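Local coordinates for protein sulfoquinovosidase (PDB 5AEG) that hydrolyses the alpha-glycosidic bond of sulfoquinovosyl diacylglycerides and sulfoquinovosyl glycerol, releasing sulfoquinovose from plant sulfolipids for bacterial sulfoglycolysis, at residues L410-Y415 and I424-W429; H502-G507 and R535-N540; W626-P631 and G647-N652. All coordinates share one frame; numbering follows the deposited sequence.

Contact 1 (L410-Y415 and I424-W429)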
ATOM      1  N   LEU A 410       7.988  -8.250  10.919  1.00 23.29           N
ATOM      2  CA  LEU A 410       9.302  -8.924  11.229  1.00 24.38           C
ATOM      3  C   LEU A 410       9.813  -8.293  12.552  1.00 22.23           C
ATOM      4  O   LEU A 410      10.083  -7.090  12.616  1.00 20.96           O
ATOM      5  CB  LEU A 410      10.364  -8.717  10.178  1.00 23.77           C
ATOM      6  CG  LEU A 410      11.681  -9.418  10.613  1.00 24.07           C
ATOM      7  CD1 LEU A 410      11.549 -10.955  10.451  1.00 21.89           C
ATOM      8  CD2 LEU A 410      12.905  -8.900   9.928  1.00 28.15           C
ATOM      9  N   PRO A 411       9.857  -9.067  13.657  1.00 23.71           N
ATOM     10  CA  PRO A 411      10.307  -8.489  14.930  1.00 24.95           C
ATOM     11  C   PRO A 411      11.742  -8.070  14.833  1.00 22.35           C
ATOM     12  O   PRO A 411      12.536  -8.691  14.081  1.00 25.74           O
ATOM     13  CB  PRO A 411      10.158  -9.667  15.938  1.00 28.25           C
ATOM     14  CG  PRO A 411       9.033 -10.453  15.377  1.00 27.78           C
ATOM     15  CD  PRO A 411       9.443 -10.474  13.888  1.00 25.95           C
ATOM     16  N   THR A 412      12.050  -6.994  15.512  1.00 23.55           N
ATOM     17  CA  THR A 412      13.399  -6.431  15.401  1.00 26.25           C
ATOM     18  C   THR A 412      14.477  -7.094  16.254  1.00 30.22           C
ATOM     19  O   THR A 412      15.668  -6.725  16.174  1.00 28.59           O
ATOM     20  CB  THR A 412      13.369  -4.934  15.697  1.00 28.11           C
ATOM     21  OG1 THR A 412      12.393  -4.643  16.716  1.00 29.93           O
ATOM     22  CG2 THR A 412      12.962  -4.219  14.438  1.00 28.59           C
ATOM     23  N   ASP A 413      14.083  -8.093  17.001  1.00 30.21           N
ATOM     24  CA  ASP A 413      15.028  -8.966  17.765  1.00 30.29           C
ATOM     25  C   ASP A 413      15.070 -10.389  17.199  1.00 34.41           C
ATOM     26  O   ASP A 413      15.436 -11.315  17.921  1.00 31.57           O
ATOM     27  CB  ASP A 413      14.698  -8.923  19.255  1.00 29.79           C
ATOM     28  CG  ASP A 413      13.362  -9.431  19.577  1.00 31.94           C
ATOM     29  OD1 ASP A 413      12.603  -9.741  18.646  1.00 32.66           O
ATOM     30  OD2 ASP A 413      13.006  -9.491  20.764  1.00 38.37           O
ATOM     31  N   THR A 414      14.738 -10.555  15.899  1.00 29.75           N
ATOM     32  CA  THR A 414      15.068 -11.774  15.188  1.00 27.20           C
ATOM     33  C   THR A 414      16.501 -11.704  14.677  1.00 30.26           C
ATOM     34  O   THR A 414      17.055 -10.600  14.513  1.00 29.01           O
ATOM     35  CB  THR A 414      14.178 -11.998  13.938  1.00 30.98           C
ATOM     36  OG1 THR A 414      14.199 -10.802  13.134  1.00 28.86           O
ATOM     37  CG2 THR A 414      12.763 -12.348  14.381  1.00 28.26           C
ATOM     38  N   TYR A 415      17.055 -12.899  14.411  1.00 29.17           N
ATOM     39  CA  TYR A 415      18.355 -13.111  13.846  1.00 31.83           C
ATOM     40  C   TYR A 415      18.115 -13.932  12.611  1.00 28.94           C
ATOM     41  O   TYR A 415      17.491 -14.995  12.668  1.00 30.88           O
ATOM     42  CB  TYR A 415      19.289 -13.833  14.852  1.00 34.96           C
ATOM     43  CG  TYR A 415      19.596 -12.915  15.962  1.00 34.79           C
ATOM     44  CD1 TYR A 415      18.700 -12.741  16.977  1.00 36.94           C
ATOM     45  CD2 TYR A 415      20.736 -12.105  15.932  1.00 37.01           C
ATOM     46  CE1 TYR A 415      18.920 -11.802  17.963  1.00 37.81           C
ATOM     47  CE2 TYR A 415      20.975 -11.185  16.935  1.00 40.55           C
ATOM     48  CZ  TYR A 415      20.048 -11.039  17.936  1.00 41.85           C
ATOM     49  OH  TYR A 415      20.222 -10.166  18.958  1.00 49.37           O
ATOM     50  N   ILE A 424      17.450  -3.552   9.835  1.00 24.34           N
ATOM     51  CA  ILE A 424      17.501  -3.284   8.436  1.00 25.77           C
ATOM     52  C   ILE A 424      16.554  -4.169   7.618  1.00 25.94           C
ATOM     53  O   ILE A 424      15.953  -3.733   6.605  1.00 23.30           O
ATOM     54  CB  ILE A 424      18.977  -3.449   7.897  1.00 27.88           C
ATOM     55  CG1 ILE A 424      19.962  -2.472   8.630  1.00 35.12           C
ATOM     56  CG2 ILE A 424      19.061  -3.334   6.369  1.00 28.42           C
ATOM     57  CD1 ILE A 424      19.783  -1.017   8.389  1.00 34.33           C
ATOM     58  N   MET A 425      16.427  -5.428   7.971  1.00 23.39           N
ATOM     59  CA  MET A 425      15.527  -6.311   7.193  1.00 23.21           C
ATOM     60  C   MET A 425      14.016  -6.045   7.394  1.00 22.18           C
ATOM     61  O   MET A 425      13.224  -6.401   6.528  1.00 22.86           O
ATOM     62  CB  MET A 425      15.824  -7.784   7.524  1.00 26.64           C
ATOM     63  CG  MET A 425      17.182  -8.321   6.967  1.00 26.69           C
ATOM     64  SD  MET A 425      17.500  -7.974   5.233  1.00 30.48           S
ATOM     65  CE  MET A 425      16.108  -8.734   4.495  1.00 29.90           C
ATOM     66  N   HIS A 426      13.673  -5.457   8.519  1.00 21.26           N
ATOM     67  CA  HIS A 426      12.260  -5.259   8.908  1.00 23.05           C
ATOM     68  C   HIS A 426      11.483  -4.544   7.794  1.00 22.33           C
ATOM     69  O   HIS A 426      10.502  -5.078   7.275  1.00 21.20           O
ATOM     70  CB  HIS A 426      12.200  -4.459  10.174  1.00 21.76           C
ATOM     71  CG  HIS A 426      10.816  -4.038  10.537  1.00 23.89           C
ATOM     72  ND1 HIS A 426       9.896  -4.894  11.104  1.00 21.80           N
ATOM     73  CD2 HIS A 426      10.173  -2.863  10.337  1.00 23.48           C
ATOM     74  CE1 HIS A 426       8.753  -4.237  11.275  1.00 25.05           C
ATOM     75  NE2 HIS A 426       8.893  -3.020  10.783  1.00 24.70           N
ATOM     76  N   ASN A 427      12.028  -3.432   7.319  1.00 21.39           N
ATOM     77  CA  ASN A 427      11.358  -2.631   6.258  1.00 20.20           C
ATOM     78  C   ASN A 427      11.425  -3.300   4.907  1.00 23.47           C
ATOM     79  O   ASN A 427      10.561  -3.083   4.055  1.00 20.78           O
ATOM     80  CB  ASN A 427      11.954  -1.230   6.152  1.00 20.44           C
ATOM     81  CG  ASN A 427      11.397  -0.278   7.162  1.00 21.69           C
ATOM     82  OD1 ASN A 427      10.392  -0.528   7.800  1.00 22.20           O
ATOM     83  ND2 ASN A 427      12.048   0.855   7.307  1.00 21.81           N
ATOM     84  N   ALA A 428      12.409  -4.182   4.675  1.00 22.34           N
ATOM     85  CA  ALA A 428      12.491  -4.930   3.392  1.00 22.32           C
ATOM     86  C   ALA A 428      11.624  -6.190   3.330  1.00 19.41           C
ATOM     87  O   ALA A 428      11.479  -6.822   2.263  1.00 21.69           O
ATOM     88  CB  ALA A 428      13.978  -5.310   3.120  1.00 23.70           C
ATOM     89  N   TRP A 429      11.073  -6.582   4.478  1.00 21.22           N
ATOM     90  CA  TRP A 429      10.345  -7.864   4.542  1.00 21.24           C
ATOM     91  C   TRP A 429       9.126  -7.922   3.562  1.00 23.75           C
ATOM     92  O   TRP A 429       8.889  -8.916   2.887  1.00 21.38           O
ATOM     93  CB  TRP A 429       9.831  -8.175   5.944  1.00 24.60           C
ATOM     94  CG  TRP A 429       9.856  -9.623   6.271  1.00 23.91           C
ATOM     95  CD1 TRP A 429       8.822 -10.452   6.411  1.00 27.91           C
ATOM     96  CD2 TRP A 429      11.057 -10.433   6.421  1.00 25.03           C
ATOM     97  NE1 TRP A 429       9.269 -11.752   6.734  1.00 26.01           N
ATOM     98  CE2 TRP A 429      10.637 -11.760   6.711  1.00 27.34           C
ATOM     99  CE3 TRP A 429      12.410 -10.130   6.429  1.00 24.87           C
ATOM    100  CZ2 TRP A 429      11.564 -12.815   6.981  1.00 28.82           C
ATOM    101  CZ3 TRP A 429      13.378 -11.205   6.643  1.00 27.49           C
ATOM    102  CH2 TRP A 429      12.926 -12.515   6.953  1.00 25.85           C
TER
HETATM  103  O   HOH W   1       8.390  -6.339   8.790  1.00 24.29           O

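Contact 2 (H502-G507 and R535-N540)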
ATOM      1  N   HIS A 502      -7.460  -1.791  -4.100  1.00 18.22           N
ATOM      2  CA  HIS A 502      -8.862  -1.908  -3.627  1.00 17.94           C
ATOM      3  C   HIS A 502      -8.896  -1.971  -2.140  1.00 16.95           C
ATOM      4  O   HIS A 502      -7.825  -1.904  -1.436  1.00 17.09           O
ATOM      5  CB  HIS A 502      -9.581  -3.142  -4.273  1.00 17.04           C
ATOM      6  CG  HIS A 502      -9.174  -4.478  -3.714  1.00 17.24           C
ATOM      7  ND1 HIS A 502      -7.944  -5.047  -3.938  1.00 18.33           N
ATOM      8  CD2 HIS A 502      -9.834  -5.342  -2.908  1.00 20.90           C
ATOM      9  CE1 HIS A 502      -7.895  -6.247  -3.389  1.00 19.33           C
ATOM     10  NE2 HIS A 502      -8.986  -6.404  -2.668  1.00 21.22           N
ATOM     11  N   SER A 503     -10.120  -1.961  -1.633  1.00 18.00           N
ATOM     12  CA  SER A 503     -10.358  -2.008  -0.207  1.00 18.05           C
ATOM     13  C   SER A 503     -11.462  -3.057   0.102  1.00 17.85           C
ATOM     14  O   SER A 503     -12.255  -3.474  -0.782  1.00 16.73           O
ATOM     15  CB  SER A 503     -10.689  -0.636   0.369  1.00 15.86           C
ATOM     16  OG  SER A 503     -11.929  -0.092  -0.231  1.00 15.68           O
ATOM     17  N   ASP A 504     -11.463  -3.485   1.370  1.00 17.32           N
ATOM     18  CA  ASP A 504     -12.577  -4.324   1.890  1.00 18.49           C
ATOM     19  C   ASP A 504     -13.941  -3.549   1.785  1.00 16.06           C
ATOM     20  O   ASP A 504     -14.080  -2.457   2.359  1.00 17.77           O
ATOM     21  CB  ASP A 504     -12.349  -4.675   3.369  1.00 17.71           C
ATOM     22  CG  ASP A 504     -11.088  -5.509   3.613  1.00 18.23           C
ATOM     23  OD1 ASP A 504     -10.819  -6.532   2.936  1.00 18.02           O
ATOM     24  OD2 ASP A 504     -10.305  -5.048   4.472  1.00 20.31           O
ATOM     25  N   ILE A 505     -14.879  -4.059   1.023  1.00 18.01           N
ATOM     26  CA  ILE A 505     -16.175  -3.452   0.936  1.00 19.23           C
ATOM     27  C   ILE A 505     -16.863  -3.582   2.316  1.00 18.94           C
ATOM     28  O   ILE A 505     -17.143  -4.682   2.768  1.00 18.53           O
ATOM     29  CB  ILE A 505     -17.075  -4.059  -0.146  1.00 18.73           C
ATOM     30  CG1 ILE A 505     -16.509  -3.759  -1.515  1.00 18.46           C
ATOM     31  CG2 ILE A 505     -18.449  -3.442   0.006  1.00 21.73           C
ATOM     32  CD1 ILE A 505     -17.078  -4.500  -2.713  1.00 18.44           C
ATOM     33  N   GLY A 506     -16.977  -2.446   2.968  1.00 16.89           N
ATOM     34  CA  GLY A 506     -17.565  -2.243   4.311  1.00 19.20           C
ATOM     35  C   GLY A 506     -16.542  -2.088   5.420  1.00 19.84           C
ATOM     36  O   GLY A 506     -16.917  -1.973   6.601  1.00 18.07           O
ATOM     37  N   GLY A 507     -15.241  -2.160   5.062  1.00 16.83           N
ATOM     38  CA  GLY A 507     -14.133  -2.036   6.090  1.00 17.10           C
ATOM     39  C   GLY A 507     -14.018  -3.332   6.879  1.00 17.65           C
ATOM     40  O   GLY A 507     -14.659  -4.359   6.539  1.00 16.80           O
ATOM     41  N   ARG A 535     -14.435  -6.687  -3.678  1.00 17.76           N
ATOM     42  CA  ARG A 535     -14.242  -7.854  -2.782  1.00 18.80           C
ATOM     43  C   ARG A 535     -14.717  -7.451  -1.411  1.00 18.58           C
ATOM     44  O   ARG A 535     -14.348  -6.358  -0.940  1.00 16.93           O
ATOM     45  CB  ARG A 535     -12.766  -8.295  -2.734  1.00 18.07           C
ATOM     46  CG  ARG A 535     -12.573  -9.475  -1.748  1.00 18.82           C
ATOM     47  CD  ARG A 535     -11.142  -9.821  -1.511  1.00 19.04           C
ATOM     48  NE  ARG A 535     -10.337  -8.637  -1.059  1.00 17.73           N
ATOM     49  CZ  ARG A 535     -10.385  -8.138   0.167  1.00 19.47           C
ATOM     50  NH1 ARG A 535     -11.205  -8.637   1.127  1.00 21.14           N
ATOM     51  NH2 ARG A 535      -9.657  -7.065   0.501  1.00 18.54           N
ATOM     52  N   THR A 536     -15.598  -8.277  -0.814  1.00 18.07           N
ATOM     53  CA  THR A 536     -16.094  -8.037   0.500  1.00 17.45           C
ATOM     54  C   THR A 536     -15.285  -8.732   1.605  1.00 17.71           C
ATOM     55  O   THR A 536     -14.342  -9.532   1.331  1.00 18.96           O
ATOM     56  CB  THR A 536     -17.576  -8.447   0.593  1.00 17.19           C
ATOM     57  OG1 THR A 536     -17.701  -9.840   0.724  1.00 18.00           O
ATOM     58  CG2 THR A 536     -18.395  -7.977  -0.611  1.00 17.66           C
ATOM     59  N   HIS A 537     -15.567  -8.324   2.816  1.00 18.47           N
ATOM     60  CA  HIS A 537     -14.937  -8.910   4.011  1.00 18.72           C
ATOM     61  C   HIS A 537     -15.984  -8.999   5.098  1.00 19.71           C
ATOM     62  O   HIS A 537     -16.737  -8.052   5.317  1.00 18.18           O
ATOM     63  CB  HIS A 537     -13.786  -8.020   4.541  1.00 17.55           C
ATOM     64  CG  HIS A 537     -12.733  -8.776   5.318  1.00 18.85           C
ATOM     65  ND1 HIS A 537     -13.018  -9.631   6.366  1.00 22.13           N
ATOM     66  CD2 HIS A 537     -11.366  -8.798   5.202  1.00 19.41           C
ATOM     67  CE1 HIS A 537     -11.917 -10.139   6.867  1.00 20.86           C
ATOM     68  NE2 HIS A 537     -10.895  -9.673   6.163  1.00 18.73           N
ATOM     69  N   GLU A 538     -16.047 -10.134   5.808  1.00 18.57           N
ATOM     70  CA  GLU A 538     -16.960 -10.163   6.960  1.00 18.48           C
ATOM     71  C   GLU A 538     -16.570  -9.277   8.134  1.00 19.83           C
ATOM     72  O   GLU A 538     -17.419  -8.846   8.919  1.00 18.30           O
ATOM     73  CB  GLU A 538     -17.165 -11.590   7.442  1.00 20.32           C
ATOM     74  CG  GLU A 538     -17.821 -12.495   6.392  1.00 20.65           C
ATOM     75  CD  GLU A 538     -18.087 -13.937   6.913  1.00 24.52           C
ATOM     76  OE1 GLU A 538     -17.484 -14.333   7.943  1.00 26.86           O
ATOM     77  OE2 GLU A 538     -18.880 -14.689   6.237  1.00 28.62           O
ATOM     78  N   GLY A 539     -15.302  -8.884   8.209  1.00 18.15           N
ATOM     79  CA  GLY A 539     -14.737  -8.175   9.390  1.00 19.65           C
ATOM     80  C   GLY A 539     -14.293  -9.150  10.474  1.00 21.92           C
ATOM     81  O   GLY A 539     -14.627 -10.350  10.444  1.00 22.21           O
ATOM     82  N   ASN A 540     -13.589  -8.659  11.473  1.00 20.52           N
ATOM     83  CA  ASN A 540     -13.046  -9.585  12.493  1.00 21.54           C
ATOM     84  C   ASN A 540     -14.110 -10.193  13.407  1.00 23.39           C
ATOM     85  O   ASN A 540     -13.835 -11.249  13.995  1.00 23.89           O
ATOM     86  CB  ASN A 540     -11.945  -8.993  13.357  1.00 23.00           C
ATOM     87  CG  ASN A 540     -12.367  -7.758  14.087  1.00 23.69           C
ATOM     88  OD1 ASN A 540     -12.677  -6.778  13.463  1.00 24.00           O
ATOM     89  ND2 ASN A 540     -12.493  -7.818  15.422  1.00 23.82           N
TER
HETATM   90  O   HOH W   2     -13.377  -4.062  -3.242  1.00 17.99           O
HETATM   91  O   HOH W   3     -18.392  -6.823   3.504  1.00 18.14           O

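Contact 3 (W626-P631 and G647-N652)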
ATOM      1  N   TRP A 626     -23.615  15.764  -1.782  1.00 20.89           N
ATOM      2  CA  TRP A 626     -22.178  15.720  -1.690  1.00 24.38           C
ATOM      3  C   TRP A 626     -21.569  16.847  -2.546  1.00 22.78           C
ATOM      4  O   TRP A 626     -22.097  17.173  -3.627  1.00 23.51           O
ATOM      5  CB  TRP A 626     -21.662  14.358  -2.185  1.00 22.62           C
ATOM      6  CG  TRP A 626     -20.227  14.100  -1.812  1.00 21.59           C
ATOM      7  CD1 TRP A 626     -19.157  14.027  -2.609  1.00 23.90           C
ATOM      8  CD2 TRP A 626     -19.785  13.823  -0.500  1.00 22.32           C
ATOM      9  NE1 TRP A 626     -18.022  13.720  -1.857  1.00 21.57           N
ATOM     10  CE2 TRP A 626     -18.379  13.632  -0.554  1.00 22.43           C
ATOM     11  CE3 TRP A 626     -20.453  13.767   0.766  1.00 22.04           C
ATOM     12  CZ2 TRP A 626     -17.638  13.349   0.575  1.00 22.13           C
ATOM     13  CZ3 TRP A 626     -19.679  13.499   1.934  1.00 22.51           C
ATOM     14  CH2 TRP A 626     -18.293  13.354   1.801  1.00 22.67           C
ATOM     15  N   THR A 627     -20.489  17.405  -2.031  1.00 23.73           N
ATOM     16  CA  THR A 627     -19.773  18.597  -2.618  1.00 24.10           C
ATOM     17  C   THR A 627     -18.390  18.129  -2.959  1.00 25.04           C
ATOM     18  O   THR A 627     -17.745  17.412  -2.165  1.00 22.34           O
ATOM     19  CB  THR A 627     -19.816  19.744  -1.588  1.00 24.21           C
ATOM     20  OG1 THR A 627     -21.172  20.132  -1.354  1.00 26.01           O
ATOM     21  CG2 THR A 627     -19.034  20.973  -2.069  1.00 30.33           C
ATOM     22  N   LEU A 628     -17.935  18.447  -4.162  1.00 22.50           N
ATOM     23  CA  LEU A 628     -16.683  18.012  -4.698  1.00 20.69           C
ATOM     24  C   LEU A 628     -16.247  19.083  -5.683  1.00 21.66           C
ATOM     25  O   LEU A 628     -16.985  20.075  -5.902  1.00 23.04           O
ATOM     26  CB  LEU A 628     -16.845  16.696  -5.436  1.00 22.07           C
ATOM     27  CG  LEU A 628     -17.849  16.760  -6.569  1.00 20.32           C
ATOM     28  CD1 LEU A 628     -17.212  16.154  -7.798  1.00 20.88           C
ATOM     29  CD2 LEU A 628     -19.154  16.054  -6.199  1.00 22.65           C
ATOM     30  N   TYR A 629     -15.092  18.844  -6.283  1.00 21.53           N
ATOM     31  CA  TYR A 629     -14.469  19.777  -7.197  1.00 19.78           C
ATOM     32  C   TYR A 629     -14.392  19.204  -8.578  1.00 22.47           C
ATOM     33  O   TYR A 629     -13.843  18.136  -8.778  1.00 20.62           O
ATOM     34  CB  TYR A 629     -13.045  20.206  -6.667  1.00 22.60           C
ATOM     35  CG  TYR A 629     -12.401  21.170  -7.615  1.00 22.98           C
ATOM     36  CD1 TYR A 629     -12.850  22.528  -7.683  1.00 25.21           C
ATOM     37  CD2 TYR A 629     -11.426  20.766  -8.496  1.00 23.26           C
ATOM     38  CE1 TYR A 629     -12.231  23.453  -8.571  1.00 25.42           C
ATOM     39  CE2 TYR A 629     -10.830  21.680  -9.394  1.00 25.78           C
ATOM     40  CZ  TYR A 629     -11.288  23.017  -9.444  1.00 24.94           C
ATOM     41  OH  TYR A 629     -10.655  23.876 -10.381  1.00 25.72           O
ATOM     42  N   LEU A 630     -14.850  19.964  -9.597  1.00 21.59           N
ATOM     43  CA  LEU A 630     -14.582  19.589 -10.957  1.00 22.14           C
ATOM     44  C   LEU A 630     -13.557  20.528 -11.607  1.00 24.47           C
ATOM     45  O   LEU A 630     -13.730  21.765 -11.527  1.00 23.37           O
ATOM     46  CB  LEU A 630     -15.891  19.652 -11.781  1.00 22.13           C
ATOM     47  CG  LEU A 630     -17.036  18.726 -11.337  1.00 24.37           C
ATOM     48  CD1 LEU A 630     -18.339  18.967 -12.192  1.00 24.46           C
ATOM     49  CD2 LEU A 630     -16.642  17.292 -11.472  1.00 26.45           C
ATOM     50  N   PRO A 631     -12.480  19.963 -12.172  1.00 22.77           N
ATOM     51  CA  PRO A 631     -11.575  20.817 -12.908  1.00 22.97           C
ATOM     52  C   PRO A 631     -12.299  21.221 -14.270  1.00 25.30           C
ATOM     53  O   PRO A 631     -13.435  20.727 -14.585  1.00 23.31           O
ATOM     54  CB  PRO A 631     -10.389  19.942 -13.201  1.00 22.52           C
ATOM     55  CG  PRO A 631     -11.030  18.555 -13.396  1.00 23.82           C
ATOM     56  CD  PRO A 631     -12.238  18.550 -12.484  1.00 25.17           C
ATOM     57  N   GLY A 647     -15.503  23.903 -11.435  1.00 25.02           N
ATOM     58  CA  GLY A 647     -15.775  24.621 -10.209  1.00 24.30           C
ATOM     59  C   GLY A 647     -16.196  23.617  -9.122  1.00 25.26           C
ATOM     60  O   GLY A 647     -16.408  22.413  -9.422  1.00 22.11           O
ATOM     61  N   GLU A 648     -16.454  24.122  -7.941  1.00 24.74           N
ATOM     62  CA  GLU A 648     -17.058  23.353  -6.894  1.00 28.17           C
ATOM     63  C   GLU A 648     -18.478  23.002  -7.322  1.00 29.19           C
ATOM     64  O   GLU A 648     -19.205  23.896  -7.896  1.00 23.54           O
ATOM     65  CB  GLU A 648     -17.092  24.173  -5.609  1.00 31.20           C
ATOM     66  CG  GLU A 648     -17.055  23.333  -4.344  1.00 43.10           C
ATOM     67  CD  GLU A 648     -15.685  22.677  -4.103  1.00 47.22           C
ATOM     68  OE1 GLU A 648     -14.714  23.142  -4.688  1.00 53.69           O
ATOM     69  OE2 GLU A 648     -15.570  21.665  -3.362  1.00 55.07           O
ATOM     70  N   VAL A 649     -18.966  21.787  -6.975  1.00 23.52           N
ATOM     71  CA  VAL A 649     -20.340  21.396  -7.292  1.00 24.20           C
ATOM     72  C   VAL A 649     -20.932  20.621  -6.159  1.00 28.90           C
ATOM     73  O   VAL A 649     -20.218  19.845  -5.465  1.00 23.38           O
ATOM     74  CB  VAL A 649     -20.357  20.597  -8.604  1.00 24.81           C
ATOM     75  CG1 VAL A 649     -19.637  19.279  -8.478  1.00 26.68           C
ATOM     76  CG2 VAL A 649     -21.757  20.354  -9.070  1.00 28.14           C
ATOM     77  N   THR A 650     -22.211  20.822  -5.926  1.00 25.37           N
ATOM     78  CA  THR A 650     -22.935  19.981  -4.955  1.00 25.37           C
ATOM     79  C   THR A 650     -23.957  19.218  -5.727  1.00 26.37           C
ATOM     80  O   THR A 650     -24.663  19.824  -6.583  1.00 25.72           O
ATOM     81  CB  THR A 650     -23.511  20.853  -3.833  1.00 25.37           C
ATOM     82  OG1 THR A 650     -22.429  21.514  -3.122  1.00 26.54           O
ATOM     83  CG2 THR A 650     -24.447  19.996  -2.874  1.00 27.15           C
ATOM     84  N   VAL A 651     -24.040  17.911  -5.561  1.00 23.22           N
ATOM     85  CA  VAL A 651     -25.041  17.083  -6.270  1.00 24.79           C
ATOM     86  C   VAL A 651     -25.780  16.188  -5.331  1.00 28.20           C
ATOM     87  O   VAL A 651     -25.248  15.786  -4.293  1.00 24.97           O
ATOM     88  CB  VAL A 651     -24.426  16.178  -7.381  1.00 29.17           C
ATOM     89  CG1 VAL A 651     -23.938  17.010  -8.530  1.00 36.38           C
ATOM     90  CG2 VAL A 651     -23.253  15.287  -6.848  1.00 26.04           C
ATOM     91  N   ASN A 652     -27.038  15.847  -5.688  1.00 24.82           N
ATOM     92  CA  ASN A 652     -27.730  14.818  -4.954  1.00 25.77           C
ATOM     93  C   ASN A 652     -26.983  13.489  -5.066  1.00 23.86           C
ATOM     94  O   ASN A 652     -26.462  13.114  -6.117  1.00 22.85           O
ATOM     95  CB  ASN A 652     -29.145  14.638  -5.494  1.00 30.84           C
ATOM     96  CG  ASN A 652     -30.074  15.722  -4.983  1.00 44.50           C
ATOM     97  OD1 ASN A 652     -29.784  16.489  -4.011  1.00 44.51           O
ATOM     98  ND2 ASN A 652     -31.222  15.795  -5.615  1.00 49.78           N
TER

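Contact 1 (L410-Y415 and I424-W429)
L410 carries this contact, reaching H426 and W429 with its carbonyl and its two methyl groups. CD1 sits over one face of the indole, 3.8 Å from the centroid of the W429 six-membered ring and 7° off its normal, a CH-pi contact. The second methyl, CD2, is nearest the benzo part of the indole, at 3.7 Å from W429 CE3, and also touches M425 CB at 3.9 Å. With CG anti to the backbone N (chi1 179°), L410 is directed at the helix and crosses the tryptophan side chain at about a right angle. H426 supplies the polar half: its ND1 donates to L410 O over 2.7 Å, in the carbonyl plane and on a lone pair, with an N-H...O angle of 147° and the acceptor tilted slightly from the imidazole plane. NE2 bonds to T150 O; the bonds at ND1 and NE2 fix the rotation of the imidazole, and W149 stacks on it. Water 1 accepts from L410 N and donates to H426 O. With an alanine at W429, CD1 of L410 is likely to lose its aromatic face, opening a gap beside the helix. Loop 410-415 is thereby fastened to helix 422-444 in a beta-to-alpha connection of the family 31 TIM barrel; H426 lies about 6 Å from E408, probably an active-site residue, and W429 about 11 Å from the nucleophile D405, side chain to side chain.

Contact 2 (H502-G507 and R535-N540)
The guanidinium of R535 meets both H502 and D504 at its edge, while the imidazoles of H502 and H537 are each approached at an edge too, by R535 NE and D504 OD1 respectively. These groups lie at the C-terminal ends of two neighbouring parallel strands of the TIM barrel, 501-505 and 534-536, joined through helix 518-528 as a beta-alpha-beta unit. NH1 and NH2 of R535 each donate a hydrogen bond to D504 OD1 at 2.8 Å, an end-on salt bridge to one oxygen. NH1 meets that oxygen nearly along its C-O axis, whereas NH2 comes from above the carboxylate plane, the two flat groups being 79° apart. A bend at chi3 (54°) sets NE so that it donates to H502 NE2 at 3.1 Å, nearly in the imidazole plane; this requires NE2 to be an acceptor. D504 OD2 is bonded to W469 NE1. H537, a residue of the sulfoquinovosyl diacylglyceride site, lies alongside D504, with its CD2 3.3 Å from OD1, and its ND1 accepts from G539 N at 3.0 Å. That oxygen is near the H537 ring plane, consistent with positioning the histidine, and D472, the probable proton donor, is about 6 Å from D504, side chain to side chain. Between the strands, I505 N donates to R535 O at 3.1 Å; just beyond their ends, water 3 donates to I505 O and H537 O.

Contact 3 (W626-P631 and G647-N652)
L628, L630 and V649 form the compact side of this antiparallel strand pair, V649 CG1 lying 3.6 Å from L628 CG and 3.9 Å from L630 CG. L628 and V649 run side by side in the same direction; chi1 of 58° places L628 CG between its own backbone N and carbonyl carbon, which brings it against V649 CG1. Farther along, L628 CD2 reaches V651 CG2 at a slacker 4.2 Å. T627, Y629, E648 and T650 occupy the other face, where three of the four are exposed. There the hydroxyls of T627 and T650 are hydrogen-bonded, OG1 to OG1, at 2.6 Å. The carboxylate of E648 has no such bond across the strands: OE1 merely lies at the edge of the Y629 ring, 3.6 Å from CD1. Six backbone hydrogen bonds join the strands, two each at W626-V651, L628-V649 and L630-G647; the N-to-C directions of the strand segments differ by 147°, a two-stranded antiparallel pairing with marked twist. In the C-terminal domain, F644 of strand 643-644 covers L630, V649 and V651, F661 of strand 660-663 touches L628, L630 and V651, and L614 of strand 613-615 packs on the two leucines.

In the fold
Following the chain from the N terminus, past the antiparallel strands of the mutarotase-like region, contact 1 comes first, closing the short loop between 410-415 and helix 422-444. Contact 2 then closes a longer excursion, with helix 518-528 lying between its two strands. Contact 3 comes last, bringing together two strands separated by 15 residues that include strands 635-637 and 643-644. The three are in series: none nests within or crosses another. Contacts 1 and 2 belong to the TIM-barrel domain, about 29 Å apart centre to centre, whereas contact 3 pairs two strands within the C-terminal domain, its centre about 28 Å from that of contact 2 and about 45 Å from that of contact 1.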